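PDB 4YZT: cellulose hydrolase from Bacillus licheniformis, which hydrolyses internal beta-1,4-glucosidic bonds of cellulose as a family 5 endoglucanase and binds cellotetraose in its cleft. Local coordinates for residues 47-61 with 96-109. Residues are numbered along the deposited sequence; the frame is centred on the assembly and turned at random. Where two conformers were deposited one is given.
Sequences EGSWNNPPVREHTFD and RVEEVTDWALEREF. With BGC (beta-D-glucopyranose), chain B; BGC (beta-D-glucopyranose), chain C.
Arg96 takes hold of the Glu47 carboxylate side-on, NE giving its hydrogen to OE1 (2.8 Å) on the syn lone pair and NH2 to OE2 (2.9 Å). The same NH2 donates to Val55 O, in the carbonyl plane and on a lone pair, while NH1 pairs with Glu99 OE1 and Val100 CG2 sits over the centre of the guanidinium. A bend at chi2 (65°) turns the arginine chain toward the loop. Glu47 OE2 also accepts from Val55 N, which reaches it from the same face as NH2, so one carboxylate oxygen ties both ends of 47-55 together. Farther along, Glu57 lies extended across Trp103: its CG stands 3.5 Å from the centroid of the five-membered ring, a CH-pi contact, and its carboxylate stacks 6° from the indole plane. Glu99 CG packs on the opposite face. Phe60 enters between the helices, CZ against Val100 CG1 (3.7 Å) and CE1 against Ala104 CB (3.9 Å). Beyond it Arg107 bonds Asp61 through NE to OD1 (2.7 Å) and NH2 to OD2, NH2 also meeting Glu57 OE2 (2.9 Å); its NH1 donates to Trp103 O. A methionine in place of Arg107 would probably leave the Glu57 and Asp61 carboxylates without their shared cation and Trp103 O without this donor. Helices 57-66 and 91-105, whose short segments run nearly parallel (26°), are neighbours on the outside of the (beta/alpha)8 TIM barrel of family 5 glycosidases; the loop before the first carries Ser49, Trp50 and Asn51 to the glycan pocket.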
ATOM      1  N   GLU A  47      -2.256   8.178 -19.465  1.00 12.34           N
ATOM      2  CA  GLU A  47      -2.306   8.925 -18.227  1.00 12.25           C
ATOM      3  C   GLU A  47      -3.680   9.556 -18.070  1.00 13.72           C
ATOM      4  O   GLU A  47      -4.152  10.263 -18.964  1.00 15.72           O
ATOM      5  CB  GLU A  47      -1.220  10.005 -18.198  1.00 15.28           C
ATOM      6  CG  GLU A  47      -1.084  10.714 -16.845  1.00 14.67           C
ATOM      7  CD  GLU A  47      -0.142  11.924 -16.885  1.00 17.63           C
ATOM      8  OE1 GLU A  47       0.268  12.351 -17.985  1.00 14.78           O
ATOM      9  OE2 GLU A  47       0.185  12.459 -15.802  1.00 17.49           O
ATOM     10  N   GLY A  48      -4.318   9.278 -16.939  1.00 13.49           N
ATOM     11  CA  GLY A  48      -5.631   9.813 -16.642  1.00 13.83           C
ATOM     12  C   GLY A  48      -6.744   8.827 -16.947  1.00 14.88           C
ATOM     13  O   GLY A  48      -7.923   9.120 -16.715  1.00 14.72           O
ATOM     14  N   SER A  49      -6.386   7.662 -17.486  1.00 14.29           N
ATOM     15  CA  SER A  49      -7.405   6.676 -17.870  1.00 12.83           C
ATOM     16  C   SER A  49      -8.031   5.984 -16.657  1.00 13.62           C
ATOM     17  O   SER A  49      -9.161   5.484 -16.727  1.00 13.50           O
ATOM     18  CB  SER A  49      -6.814   5.610 -18.804  1.00 14.34           C
ATOM     19  OG  SER A  49      -6.608   6.116 -20.112  1.00 13.78           O
ATOM     20  N   TRP A  50      -7.289   5.946 -15.554  1.00 11.73           N
ATOM     21  CA  TRP A  50      -7.779   5.318 -14.336  1.00 13.40           C
ATOM     22  C   TRP A  50      -8.262   6.377 -13.317  1.00 13.23           C
ATOM     23  O   TRP A  50      -8.900   7.361 -13.699  1.00 15.47           O
ATOM     24  CB  TRP A  50      -6.700   4.401 -13.749  1.00 13.22           C
ATOM     25  CG  TRP A  50      -6.449   3.159 -14.634  1.00 12.12           C
ATOM     26  CD1 TRP A  50      -7.205   2.746 -15.693  1.00 15.37           C
ATOM     27  CD2 TRP A  50      -5.381   2.200 -14.506  1.00 10.25           C
ATOM     28  NE1 TRP A  50      -6.679   1.585 -16.235  1.00 13.99           N
ATOM     29  CE2 TRP A  50      -5.558   1.235 -15.525  1.00 13.63           C
ATOM     30  CE3 TRP A  50      -4.287   2.073 -13.640  1.00 10.39           C
ATOM     31  CZ2 TRP A  50      -4.687   0.147 -15.690  1.00 12.62           C
ATOM     32  CZ3 TRP A  50      -3.424   0.985 -13.802  1.00 11.00           C
ATOM     33  CH2 TRP A  50      -3.627   0.046 -14.825  1.00 11.20           C
ATOM     34  N   ASN A  51      -7.981   6.171 -12.036  1.00 12.30           N
ATOM     35  CA  ASN A  51      -8.620   6.973 -10.979  1.00 13.62           C
ATOM     36  C   ASN A  51      -7.962   8.326 -10.679  1.00 16.47           C
ATOM     37  O   ASN A  51      -8.543   9.144  -9.964  1.00 18.04           O
ATOM     38  CB  ASN A  51      -8.671   6.157  -9.681  1.00 13.61           C
ATOM     39  CG  ASN A  51      -7.283   5.721  -9.221  1.00 14.37           C
ATOM     40  OD1 ASN A  51      -6.603   4.954  -9.911  1.00 16.72           O
ATOM     41  ND2 ASN A  51      -6.858   6.211  -8.056  1.00 13.38           N
ATOM     42  N   ASN A  52      -6.755   8.554 -11.191  1.00 13.47           N
ATOM     43  CA  ASN A  52      -6.103   9.856 -11.043  1.00 14.16           C
ATOM     44  C   ASN A  52      -6.105  10.637 -12.342  1.00 14.63           C
ATOM     45  O   ASN A  52      -5.944  10.055 -13.404  1.00 17.50           O
ATOM     46  CB  ASN A  52      -4.659   9.697 -10.574  1.00 12.75           C
ATOM     47  CG  ASN A  52      -4.546   8.908  -9.300  1.00 13.28           C
ATOM     48  OD1 ASN A  52      -4.992   9.358  -8.239  1.00 13.44           O
ATOM     49  ND2 ASN A  52      -3.936   7.715  -9.388  1.00 11.72           N
ATOM     50  N   PRO A  53      -6.255  11.970 -12.265  1.00 14.36           N
ATOM     51  CA  PRO A  53      -6.071  12.813 -13.449  1.00 16.44           C
ATOM     52  C   PRO A  53      -4.586  12.929 -13.779  1.00 16.33           C
ATOM     53  O   PRO A  53      -3.773  12.483 -12.971  1.00 16.47           O
ATOM     54  CB  PRO A  53      -6.638  14.158 -12.999  1.00 17.03           C
ATOM     55  CG  PRO A  53      -6.276  14.201 -11.548  1.00 17.94           C
ATOM     56  CD  PRO A  53      -6.420  12.779 -11.041  1.00 13.84           C
ATOM     57  N   PRO A  54      -4.230  13.507 -14.938  1.00 19.11           N
ATOM     58  CA  PRO A  54      -2.798  13.741 -15.172  1.00 18.96           C
ATOM     59  C   PRO A  54      -2.185  14.554 -14.026  1.00 18.12           C
ATOM     60  O   PRO A  54      -2.801  15.512 -13.531  1.00 14.52           O
ATOM     61  CB  PRO A  54      -2.777  14.506 -16.495  1.00 18.24           C
ATOM     62  CG  PRO A  54      -4.051  14.065 -17.200  1.00 19.63           C
ATOM     63  CD  PRO A  54      -5.057  13.884 -16.099  1.00 19.50           C
ATOM     64  N   VAL A  55      -0.996  14.151 -13.587  1.00 15.96           N
ATOM     65  CA  VAL A  55      -0.430  14.698 -12.361  1.00 15.84           C
ATOM     66  C   VAL A  55      -0.154  16.188 -12.514  1.00 17.07           C
ATOM     67  O   VAL A  55       0.314  16.650 -13.558  1.00 17.38           O
ATOM     68  CB  VAL A  55       0.869  13.944 -11.942  1.00 15.83           C
ATOM     69  CG1 VAL A  55       1.929  14.028 -13.037  1.00 11.38           C
ATOM     70  CG2 VAL A  55       1.399  14.481 -10.607  1.00 17.26           C
ATOM     71  N   ARG A  56      -0.500  16.948 -11.479  1.00 18.62           N
ATOM     72  CA  ARG A  56      -0.186  18.365 -11.428  1.00 19.57           C
ATOM     73  C   ARG A  56       1.215  18.549 -10.862  1.00 16.12           C
ATOM     74  O   ARG A  56       1.642  17.771 -10.014  1.00 14.84           O
ATOM     75  CB  ARG A  56      -1.207  19.118 -10.572  1.00 23.22           C
ATOM     76  CG  ARG A  56      -2.645  18.738 -10.861  1.00 29.56           C
ATOM     77  CD  ARG A  56      -3.237  19.578 -11.973  1.00 34.12           C
ATOM     78  NE  ARG A  56      -2.999  21.004 -11.760  1.00 40.84           N
ATOM     79  CZ  ARG A  56      -3.611  21.732 -10.827  1.00 44.84           C
ATOM     80  NH1 ARG A  56      -4.495  21.169 -10.007  1.00 45.83           N
ATOM     81  NH2 ARG A  56      -3.332  23.025 -10.708  1.00 46.84           N
ATOM     82  N   GLU A  57       1.925  19.569 -11.332  1.00 15.38           N
ATOM     83  CA  GLU A  57       3.269  19.835 -10.831  1.00 18.50           C
ATOM     84  C   GLU A  57       3.296  19.943  -9.297  1.00 19.82           C
ATOM     85  O   GLU A  57       4.221  19.444  -8.657  1.00 16.44           O
ATOM     86  CB  GLU A  57       3.842  21.112 -11.464  1.00 21.30           C
ATOM     87  CG  GLU A  57       5.312  21.352 -11.138  1.00 21.71           C
ATOM     88  CD  GLU A  57       5.842  22.665 -11.697  1.00 23.17           C
ATOM     89  OE1 GLU A  57       5.164  23.288 -12.542  1.00 21.95           O
ATOM     90  OE2 GLU A  57       6.942  23.076 -11.286  1.00 25.22           O
ATOM     91  N   HIS A  58       2.266  20.546  -8.703  1.00 20.36           N
ATOM     92  CA  HIS A  58       2.309  20.837  -7.274  1.00 20.10           C
ATOM     93  C   HIS A  58       2.203  19.581  -6.418  1.00 16.90           C
ATOM     94  O   HIS A  58       2.520  19.608  -5.229  1.00 17.11           O
ATOM     95  CB  HIS A  58       1.216  21.846  -6.876  1.00 22.26           C
ATOM     96  CG  HIS A  58      -0.185  21.335  -7.019  1.00 23.53           C
ATOM     97  ND1 HIS A  58      -1.109  21.936  -7.843  1.00 25.77           N
ATOM     98  CD2 HIS A  58      -0.827  20.301  -6.423  1.00 24.01           C
ATOM     99  CE1 HIS A  58      -2.257  21.285  -7.763  1.00 26.87           C
ATOM    100  NE2 HIS A  58      -2.111  20.285  -6.916  1.00 24.75           N
ATOM    101  N   THR A  59       1.796  18.469  -7.020  1.00 16.43           N
ATOM    102  CA  THR A  59       1.769  17.214  -6.289  1.00 13.47           C
ATOM    103  C   THR A  59       3.189  16.840  -5.853  1.00 13.21           C
ATOM    104  O   THR A  59       3.388  16.309  -4.753  1.00 12.20           O
ATOM    105  CB  THR A  59       1.115  16.103  -7.135  1.00 16.34           C
ATOM    106  OG1 THR A  59      -0.270  16.432  -7.326  1.00 19.61           O
ATOM    107  CG2 THR A  59       1.216  14.755  -6.453  1.00 14.57           C
ATOM    108  N   PHE A  60       4.191  17.152  -6.678  1.00 12.38           N
ATOM    109  CA  PHE A  60       5.568  16.849  -6.293  1.00 14.36           C
ATOM    110  C   PHE A  60       6.052  17.749  -5.157  1.00 16.59           C
ATOM    111  O   PHE A  60       6.846  17.324  -4.313  1.00 15.72           O
ATOM    112  CB  PHE A  60       6.492  16.932  -7.510  1.00 16.48           C
ATOM    113  CG  PHE A  60       6.276  15.802  -8.479  1.00 14.43           C
ATOM    114  CD1 PHE A  60       6.758  14.540  -8.190  1.00 13.09           C
ATOM    115  CD2 PHE A  60       5.528  15.988  -9.644  1.00 15.82           C
ATOM    116  CE1 PHE A  60       6.532  13.461  -9.047  1.00 15.06           C
ATOM    117  CE2 PHE A  60       5.304  14.912 -10.518  1.00 16.37           C
ATOM    118  CZ  PHE A  60       5.812  13.653 -10.219  1.00 13.98           C
ATOM    119  N   ASP A  61       5.551  18.977  -5.119  1.00 17.44           N
ATOM    120  CA  ASP A  61       5.830  19.855  -3.992  1.00 18.09           C
ATOM    121  C   ASP A  61       5.206  19.292  -2.715  1.00 17.52           C
ATOM    122  O   ASP A  61       5.784  19.410  -1.637  1.00 17.21           O
ATOM    123  CB  ASP A  61       5.316  21.258  -4.273  1.00 19.83           C
ATOM    124  CG  ASP A  61       6.130  21.967  -5.332  1.00 21.59           C
ATOM    125  OD1 ASP A  61       7.386  21.946  -5.270  1.00 23.01           O
ATOM    126  OD2 ASP A  61       5.503  22.531  -6.237  1.00 23.63           O
ATOM    127  N   ARG A  96       5.908  14.285 -22.457  1.00 16.21           N
ATOM    128  CA  ARG A  96       5.164  14.338 -21.206  1.00 14.73           C
ATOM    129  C   ARG A  96       5.909  13.574 -20.108  1.00 16.06           C
ATOM    130  O   ARG A  96       6.002  14.052 -18.978  1.00 16.33           O
ATOM    131  CB  ARG A  96       3.740  13.784 -21.395  1.00 14.62           C
ATOM    132  CG  ARG A  96       2.958  13.573 -20.100  1.00 13.57           C
ATOM    133  CD  ARG A  96       2.664  14.888 -19.341  1.00 14.78           C
ATOM    134  NE  ARG A  96       1.874  14.646 -18.123  1.00 16.49           N
ATOM    135  CZ  ARG A  96       1.606  15.569 -17.199  1.00 16.26           C
ATOM    136  NH1 ARG A  96       2.075  16.802 -17.323  1.00 15.02           N
ATOM    137  NH2 ARG A  96       0.890  15.253 -16.128  1.00 15.63           N
ATOM    138  N   VAL A  97       6.451  12.400 -20.435  1.00 14.18           N
ATOM    139  CA  VAL A  97       7.199  11.634 -19.443  1.00 14.41           C
ATOM    140  C   VAL A  97       8.413  12.444 -18.981  1.00 14.35           C
ATOM    141  O   VAL A  97       8.724  12.472 -17.787  1.00 15.38           O
ATOM    142  CB  VAL A  97       7.657  10.256 -19.982  1.00 13.55           C
ATOM    143  CG1 VAL A  97       8.538   9.547 -18.953  1.00 14.05           C
ATOM    144  CG2 VAL A  97       6.446   9.375 -20.327  1.00 11.69           C
ATOM    145  N   GLU A  98       9.077  13.132 -19.912  1.00 13.05           N
ATOM    146  CA  GLU A  98      10.225  13.972 -19.540  1.00 15.20           C
ATOM    147  C   GLU A  98       9.788  15.136 -18.651  1.00 14.28           C
ATOM    148  O   GLU A  98      10.457  15.460 -17.669  1.00 13.68           O
ATOM    149  CB  GLU A  98      10.965  14.520 -20.768  1.00 15.20           C
ATOM    150  CG  GLU A  98      12.181  15.344 -20.352  1.00 16.49           C
ATOM    151  CD  GLU A  98      13.031  15.875 -21.493  1.00 19.56           C
ATOM    152  OE1 GLU A  98      12.648  15.740 -22.678  1.00 18.94           O
ATOM    153  OE2 GLU A  98      14.086  16.472 -21.175  1.00 21.04           O
ATOM    154  N   GLU A  99       8.667  15.764 -18.995  1.00 13.88           N
ATOM    155  CA  GLU A  99       8.126  16.861 -18.176  1.00 14.12           C
ATOM    156  C   GLU A  99       7.899  16.422 -16.729  1.00 16.02           C
ATOM    157  O   GLU A  99       8.338  17.094 -15.788  1.00 13.51           O
ATOM    158  CB  GLU A  99       6.816  17.385 -18.781  1.00 15.88           C
ATOM    159  CG  GLU A  99       6.085  18.396 -17.899  1.00 15.68           C
ATOM    160  CD  GLU A  99       4.918  19.050 -18.610  1.00 18.54           C
ATOM    161  OE1 GLU A  99       3.917  18.358 -18.898  1.00 22.04           O
ATOM    162  OE2 GLU A  99       5.013  20.256 -18.899  1.00 18.65           O
ATOM    163  N   VAL A 100       7.228  15.285 -16.551  1.00 14.14           N
ATOM    164  CA  VAL A 100       6.933  14.797 -15.209  1.00 12.12           C
ATOM    165  C   VAL A 100       8.224  14.366 -14.513  1.00 13.04           C
ATOM    166  O   VAL A 100       8.418  14.655 -13.343  1.00 11.94           O
ATOM    167  CB  VAL A 100       5.907  13.631 -15.233  1.00 11.57           C
ATOM    168  CG1 VAL A 100       5.786  12.974 -13.871  1.00 11.61           C
ATOM    169  CG2 VAL A 100       4.553  14.135 -15.698  1.00 13.31           C
ATOM    170  N   THR A 101       9.122  13.711 -15.241  1.00 14.07           N
ATOM    171  CA  THR A 101      10.377  13.280 -14.634  1.00 13.76           C
ATOM    172  C   THR A 101      11.188  14.502 -14.184  1.00 12.86           C
ATOM    173  O   THR A 101      11.766  14.497 -13.095  1.00 11.94           O
ATOM    174  CB  THR A 101      11.224  12.410 -15.595  1.00 15.30           C
ATOM    175  OG1 THR A 101      10.476  11.252 -15.975  1.00 18.10           O
ATOM    176  CG2 THR A 101      12.483  11.932 -14.900  1.00 16.28           C
ATOM    177  N   ASP A 102      11.217  15.546 -15.008  1.00 14.23           N
ATOM    178  CA  ASP A 102      11.965  16.767 -14.673  1.00 15.31           C
ATOM    179  C   ASP A 102      11.400  17.453 -13.428  1.00 14.60           C
ATOM    180  O   ASP A 102      12.155  17.909 -12.568  1.00 15.32           O
ATOM    181  CB  ASP A 102      11.963  17.749 -15.847  1.00 15.16           C
ATOM    182  CG  ASP A 102      13.037  17.435 -16.881  1.00 18.62           C
ATOM    183  OD1 ASP A 102      13.961  16.648 -16.578  1.00 18.91           O
ATOM    184  OD2 ASP A 102      12.962  17.987 -17.999  1.00 17.70           O
ATOM    185  N   TRP A 103      10.074  17.516 -13.328  1.00 13.27           N
ATOM    186  CA  TRP A 103       9.431  18.072 -12.138  1.00 15.12           C
ATOM    187  C   TRP A 103       9.932  17.415 -10.855  1.00 13.69           C
ATOM    188  O   TRP A 103      10.217  18.100  -9.858  1.00 14.54           O
ATOM    189  CB  TRP A 103       7.902  17.932 -12.240  1.00 14.69           C
ATOM    190  CG  TRP A 103       7.263  18.940 -13.148  1.00 15.57           C
ATOM    191  CD1 TRP A 103       7.813  20.110 -13.609  1.00 16.72           C
ATOM    192  CD2 TRP A 103       5.946  18.867 -13.714  1.00 15.80           C
ATOM    193  NE1 TRP A 103       6.911  20.774 -14.415  1.00 17.84           N
ATOM    194  CE2 TRP A 103       5.764  20.024 -14.505  1.00 19.21           C
ATOM    195  CE3 TRP A 103       4.910  17.937 -13.628  1.00 16.02           C
ATOM    196  CZ2 TRP A 103       4.580  20.268 -15.204  1.00 18.58           C
ATOM    197  CZ3 TRP A 103       3.743  18.180 -14.317  1.00 17.32           C
ATOM    198  CH2 TRP A 103       3.584  19.334 -15.095  1.00 14.64           C
ATOM    199  N   ALA A 104      10.052  16.087 -10.877  1.00 12.43           N
ATOM    200  CA  ALA A 104      10.517  15.365  -9.706  1.00 12.33           C
ATOM    201  C   ALA A 104      11.995  15.672  -9.477  1.00 13.55           C
ATOM    202  O   ALA A 104      12.419  15.961  -8.353  1.00 14.04           O
ATOM    203  CB  ALA A 104      10.293  13.860  -9.877  1.00 13.34           C
ATOM    204  N   LEU A 105      12.786  15.615 -10.547  1.00 12.19           N
ATOM    205  CA  LEU A 105      14.223  15.827 -10.390  1.00 14.05           C
ATOM    206  C   LEU A 105      14.537  17.233  -9.896  1.00 14.90           C
ATOM    207  O   LEU A 105      15.479  17.440  -9.119  1.00 13.56           O
ATOM    208  CB  LEU A 105      14.956  15.578 -11.708  1.00 14.18           C
ATOM    209  CG  LEU A 105      15.082  14.121 -12.134  1.00 14.66           C
ATOM    210  CD1 LEU A 105      15.601  14.066 -13.571  1.00 14.53           C
ATOM    211  CD2 LEU A 105      16.029  13.388 -11.197  1.00 13.21           C
ATOM    212  N   GLU A 106      13.765  18.216 -10.335  1.00 13.72           N
ATOM    213  CA  GLU A 106      14.032  19.590  -9.942  0.61 15.45           C
ATOM    214  C   GLU A 106      13.695  19.831  -8.470  1.00 16.47           C
ATOM    215  O   GLU A 106      14.077  20.848  -7.895  1.00 16.58           O
ATOM    216  CB  GLU A 106      13.266  20.553 -10.849  0.61 17.71           C
ATOM    217  CG  GLU A 106      13.815  20.547 -12.265  0.61 18.66           C
ATOM    218  CD  GLU A 106      12.924  21.247 -13.262  0.61 21.44           C
ATOM    219  OE1 GLU A 106      11.883  21.806 -12.853  0.61 22.79           O
ATOM    220  OE2 GLU A 106      13.281  21.244 -14.459  0.61 21.25           O
ATOM    221  N   ARG A 107      12.986  18.888  -7.858  1.00 13.84           N
ATOM    222  CA  ARG A 107      12.695  18.951  -6.425  1.00 16.28           C
ATOM    223  C   ARG A 107      13.716  18.140  -5.628  1.00 15.06           C
ATOM    224  O   ARG A 107      13.516  17.856  -4.446  1.00 15.53           O
ATOM    225  CB  ARG A 107      11.268  18.472  -6.149  1.00 15.32           C
ATOM    226  CG  ARG A 107      10.295  19.616  -6.327  1.00 19.02           C
ATOM    227  CD  ARG A 107       9.072  19.267  -7.110  1.00 20.77           C
ATOM    228  NE  ARG A 107       8.278  20.472  -7.331  1.00 20.88           N
ATOM    229  CZ  ARG A 107       8.144  21.076  -8.507  1.00 19.37           C
ATOM    230  NH1 ARG A 107       8.733  20.573  -9.593  1.00 14.32           N
ATOM    231  NH2 ARG A 107       7.407  22.175  -8.597  1.00 16.68           N
ATOM    232  N   GLU A 108      14.813  17.801  -6.304  1.00 16.31           N
ATOM    233  CA  GLU A 108      15.958  17.096  -5.730  1.00 19.29           C
ATOM    234  C   GLU A 108      15.661  15.670  -5.282  1.00 18.58           C
ATOM    235  O   GLU A 108      16.477  15.062  -4.589  1.00 12.45           O
ATOM    236  CB  GLU A 108      16.537  17.888  -4.555  1.00 21.17           C
ATOM    237  CG  GLU A 108      16.917  19.292  -4.922  1.00 27.10           C
ATOM    238  CD  GLU A 108      18.383  19.393  -5.267  1.00 37.23           C
ATOM    239  OE1 GLU A 108      18.842  18.638  -6.146  1.00 39.05           O
ATOM    240  OE2 GLU A 108      19.071  20.220  -4.626  1.00 43.02           O
ATOM    241  N   PHE A 109      14.507  15.129  -5.674  1.00 14.12           N
ATOM    242  CA  PHE A 109      14.234  13.703  -5.460  1.00 11.23           C
ATOM    243  C   PHE A 109      15.242  12.806  -6.176  1.00 12.19           C
ATOM    244  O   PHE A 109      15.751  13.142  -7.261  1.00 12.86           O
ATOM    245  CB  PHE A 109      12.834  13.322  -5.971  1.00 10.76           C
ATOM    246  CG  PHE A 109      11.696  13.885  -5.162  1.00 12.14           C
ATOM    247  CD1 PHE A 109      11.533  13.543  -3.822  1.00 14.22           C
ATOM    248  CD2 PHE A 109      10.750  14.706  -5.753  1.00 11.84           C
ATOM    249  CE1 PHE A 109      10.462  14.047  -3.082  1.00 16.22           C
ATOM    250  CE2 PHE A 109       9.682  15.209  -5.020  1.00 15.93           C
ATOM    251  CZ  PHE A 109       9.539  14.885  -3.681  1.00 14.37           C
TER
HETATM  252  C2  BGC B   3      -7.543  -0.670 -12.273  1.00 21.48           C
HETATM  253  C3  BGC B   3      -8.242   0.548 -12.807  1.00 21.18           C
HETATM  254  C4  BGC B   3      -8.879   1.361 -11.741  1.00 21.10           C
HETATM  255  C5  BGC B   3      -7.898   1.649 -10.644  1.00 20.56           C
HETATM  256  C6  BGC B   3      -8.607   2.323  -9.520  1.00 23.85           C
HETATM  257  C1  BGC B   3      -6.534  -0.282 -11.237  1.00 17.70           C
HETATM  258  O2  BGC B   3      -6.885  -1.406 -13.319  1.00 22.41           O
HETATM  259  O3  BGC B   3      -9.240   0.128 -13.764  1.00 22.24           O
HETATM  260  O4  BGC B   3      -9.282   2.693 -12.203  1.00 23.79           O
HETATM  261  O5  BGC B   3      -7.241   0.416 -10.160  1.00 18.24           O
HETATM  262  O6  BGC B   3      -9.506   1.402  -8.958  1.00 29.48           O
HETATM  263  C2  BGC C   4     -11.250   4.022 -12.487  1.00 25.45           C
HETATM  264  C3  BGC C   4     -12.519   4.110 -13.171  1.00 28.80           C
HETATM  265  C4  BGC C   4     -12.390   3.887 -14.638  1.00 29.49           C
HETATM  266  C5  BGC C   4     -11.682   2.552 -14.978  1.00 27.57           C
HETATM  267  C6  BGC C   4     -11.382   2.485 -16.363  1.00 26.39           C
HETATM  268  C1  BGC C   4     -10.575   2.727 -12.763  1.00 26.34           C
HETATM  269  O2  BGC C   4     -11.456   4.207 -11.009  1.00 23.76           O
HETATM  270  O3  BGC C   4     -13.109   5.454 -12.957  1.00 30.68           O
HETATM  271  O4  BGC C   4     -13.685   3.885 -15.255  1.00 29.85           O
HETATM  272  O5  BGC C   4     -10.389   2.531 -14.214  1.00 26.17           O
HETATM  273  O6  BGC C   4     -10.359   1.560 -16.528  1.00 27.15           O
HETATM  274  O   HOH W   1       0.105  18.529 -15.526  1.00 19.53           O
HETATM  275  O   HOH W   2       9.155  23.634 -13.084  1.00 29.45           O